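Local coordinates for uncharacterized protein (Bacteroides fragilis, PDB 4OUQ), which is of unknown function but belongs to the DUF4783 family, whose domain is grouped with the NTF2-like folds, at residues A[58-63]-A[76-81]. Residues are numbered along the deposited sequence; the frame is centred on the assembly and turned at random.
Sequences SGFNVN and GTLTTA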
loop_
_atom_site.group_PDB
_atom_site.type_symbol
_atom_site.label_atom_id
_atom_site.label_comp_id
_atom_site.label_asym_id
_atom_site.label_seq_id
_atom_site.Cartn_x
_atom_site.Cartn_y
_atom_site.Cartn_z
ATOM N N SER A 58 14.217 -0.475 -2.295
ATOM C CA SER A 58 15.049 -1.593 -2.420
ATOM C C SER A 58 14.376 -2.941 -2.208
ATOM O O SER A 58 14.867 -3.949 -2.681
ATOM C CB SER A 58 16.316 -1.461 -1.567
ATOM O OG SER A 58 16.058 -1.379 -0.223
ATOM N N GLY A 59 13.283 -2.977 -1.468
ATOM C CA GLY A 59 12.608 -4.207 -1.194
ATOM C C GLY A 59 11.381 -4.006 -0.336
ATOM O O GLY A 59 11.109 -2.888 0.148
ATOM N N PHE A 60 10.645 -5.114 -0.168
ATOM C CA PHE A 60 9.485 -5.154 0.651
ATOM C C PHE A 60 9.279 -6.542 1.122
ATOM O O PHE A 60 9.352 -7.498 0.315
ATOM C CB PHE A 60 8.246 -4.657 -0.111
ATOM C CG PHE A 60 6.954 -4.683 0.716
ATOM C CD1 PHE A 60 6.770 -3.794 1.764
ATOM C CD2 PHE A 60 5.924 -5.603 0.439
ATOM C CE1 PHE A 60 5.620 -3.787 2.527
ATOM C CE2 PHE A 60 4.716 -5.560 1.185
ATOM C CZ PHE A 60 4.567 -4.651 2.223
ATOM N N ASN A 61 9.062 -6.727 2.422
ATOM C CA ASN A 61 8.758 -8.039 2.967
ATOM C C ASN A 61 7.517 -8.036 3.802
ATOM O O ASN A 61 7.392 -7.204 4.715
ATOM C CB ASN A 61 9.918 -8.601 3.777
ATOM C CG ASN A 61 11.097 -8.972 2.905
ATOM O OD1 ASN A 61 11.112 -10.014 2.238
ATOM N ND2 ASN A 61 12.059 -8.127 2.882
ATOM N N VAL A 62 6.624 -9.001 3.550
ATOM C CA VAL A 62 5.400 -9.126 4.320
ATOM C C VAL A 62 5.779 -9.873 5.606
ATOM O O VAL A 62 6.320 -11.000 5.548
ATOM C CB VAL A 62 4.322 -9.931 3.594
ATOM C CG1 VAL A 62 3.078 -10.135 4.496
ATOM C CG2 VAL A 62 3.959 -9.287 2.284
ATOM N N ASN A 63 5.413 -9.297 6.775
ATOM C CA ASN A 63 5.706 -9.834 8.044
ATOM C C ASN A 63 4.453 -10.508 8.691
ATOM O O ASN A 63 4.564 -11.411 9.487
ATOM C CB ASN A 63 6.223 -8.725 9.016
ATOM C CG ASN A 63 7.349 -7.876 8.429
ATOM O OD1 ASN A 63 7.217 -6.619 8.264
ATOM N ND2 ASN A 63 8.423 -8.506 8.138
ATOM N N GLY A 76 3.840 -4.983 6.595
ATOM C CA GLY A 76 5.124 -5.239 5.890
ATOM C C GLY A 76 6.141 -4.138 6.128
ATOM O O GLY A 76 5.820 -3.127 6.784
ATOM N N THR A 77 7.399 -4.448 5.804
ATOM C CA THR A 77 8.502 -3.503 5.965
ATOM C C THR A 77 9.089 -3.217 4.596
ATOM O O THR A 77 9.485 -4.161 3.859
ATOM C CB THR A 77 9.580 -4.053 6.948
ATOM O OG1 THR A 77 8.960 -4.287 8.251
ATOM C CG2 THR A 77 10.695 -3.080 7.084
ATOM N N LEU A 78 9.096 -1.932 4.230
ATOM C CA LEU A 78 9.632 -1.421 2.980
ATOM C C LEU A 78 11.018 -0.866 3.234
ATOM O O LEU A 78 11.206 -0.068 4.163
ATOM C CB LEU A 78 8.732 -0.299 2.488
ATOM C CG LEU A 78 8.990 0.272 1.102
ATOM C CD1 LEU A 78 8.522 -0.749 0.056
ATOM C CD2 LEU A 78 8.357 1.635 0.911
ATOM N N THR A 79 12.009 -1.382 2.519
ATOM C CA THR A 79 13.388 -0.885 2.647
ATOM C C THR A 79 13.651 0.093 1.493
ATOM O O THR A 79 13.228 -0.118 0.370
ATOM C CB THR A 79 14.402 -2.036 2.684
ATOM O OG1 THR A 79 14.424 -2.760 1.427
ATOM C CG2 THR A 79 14.099 -2.952 3.785
ATOM N N THR A 80 14.231 1.257 1.820
ATOM C CA THR A 80 14.472 2.283 0.851
ATOM C C THR A 80 15.878 2.935 1.042
ATOM O O THR A 80 16.523 2.763 2.101
ATOM C CB THR A 80 13.413 3.415 0.908
ATOM O OG1 THR A 80 13.733 4.319 1.976
ATOM C CG2 THR A 80 11.988 2.883 1.144
ATOM N N ALA A 81 16.240 3.788 0.083
ATOM C CA ALA A 81 17.499 4.560 0.155
ATOM C C ALA A 81 17.526 5.484 1.373
ATOM O O ALA A 81 18.589 5.917 1.776
ATOM C CB ALA A 81 17.663 5.376 -1.072
HETATM O O HOH W 1 11.841 -5.764 3.665
#
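Residues 58-63 and 76-80 run antiparallel at 172°, with Asn61 and Thr77 a hydrogen-bonded pair whose two amide-carbonyl bonds, Asn61 N to Thr77 O and Thr77 N to Asn61 O, are both 3.0 Å. Gly59 O accepts a hydrogen bond from Thr79 N (2.9 Å). At the same end Ser58 and Gly59 both face Thr79 in a classic beta bulge: Thr79 O takes a 2.9 Å bond from Ser58 N and a weak one from Gly59 N. Beside it Ser58 OG and Thr79 OG1 are hydrogen-bonded at 2.7 Å; each hydroxyl sits between its own backbone N and carbonyl carbon. This is the hairpin of strands 57-67 and 72-80 at one margin of the six-stranded mixed sheet, consistent with the NTF2-like fold. On the face bearing Phe60 and Leu78, the phenylalanine ring swings across to the partner strand with CG anti to the backbone N (chi1 180°). Its CE1 rests 3.7 Å from Gly76 CA, a position where no side chain intervenes, and its CD1 meets Leu78 CD1 at 3.9 Å, with Leu78 CA in plane at the ring edge. Helix 6-14 packs against this side, Phe12 meeting the Phe60 ring and Val9 touching both Phe60 and Val62. The face bearing Asn61, Thr77 and Thr79 carries polar groups. Water 1 donates to Thr77 O at 2.9 Å, giving that carbonyl a second donor beside Asn61 N, while the carboxamide oxygen OD1 of Asn63 reaches over to within 2.9 Å of Thr77 OG1.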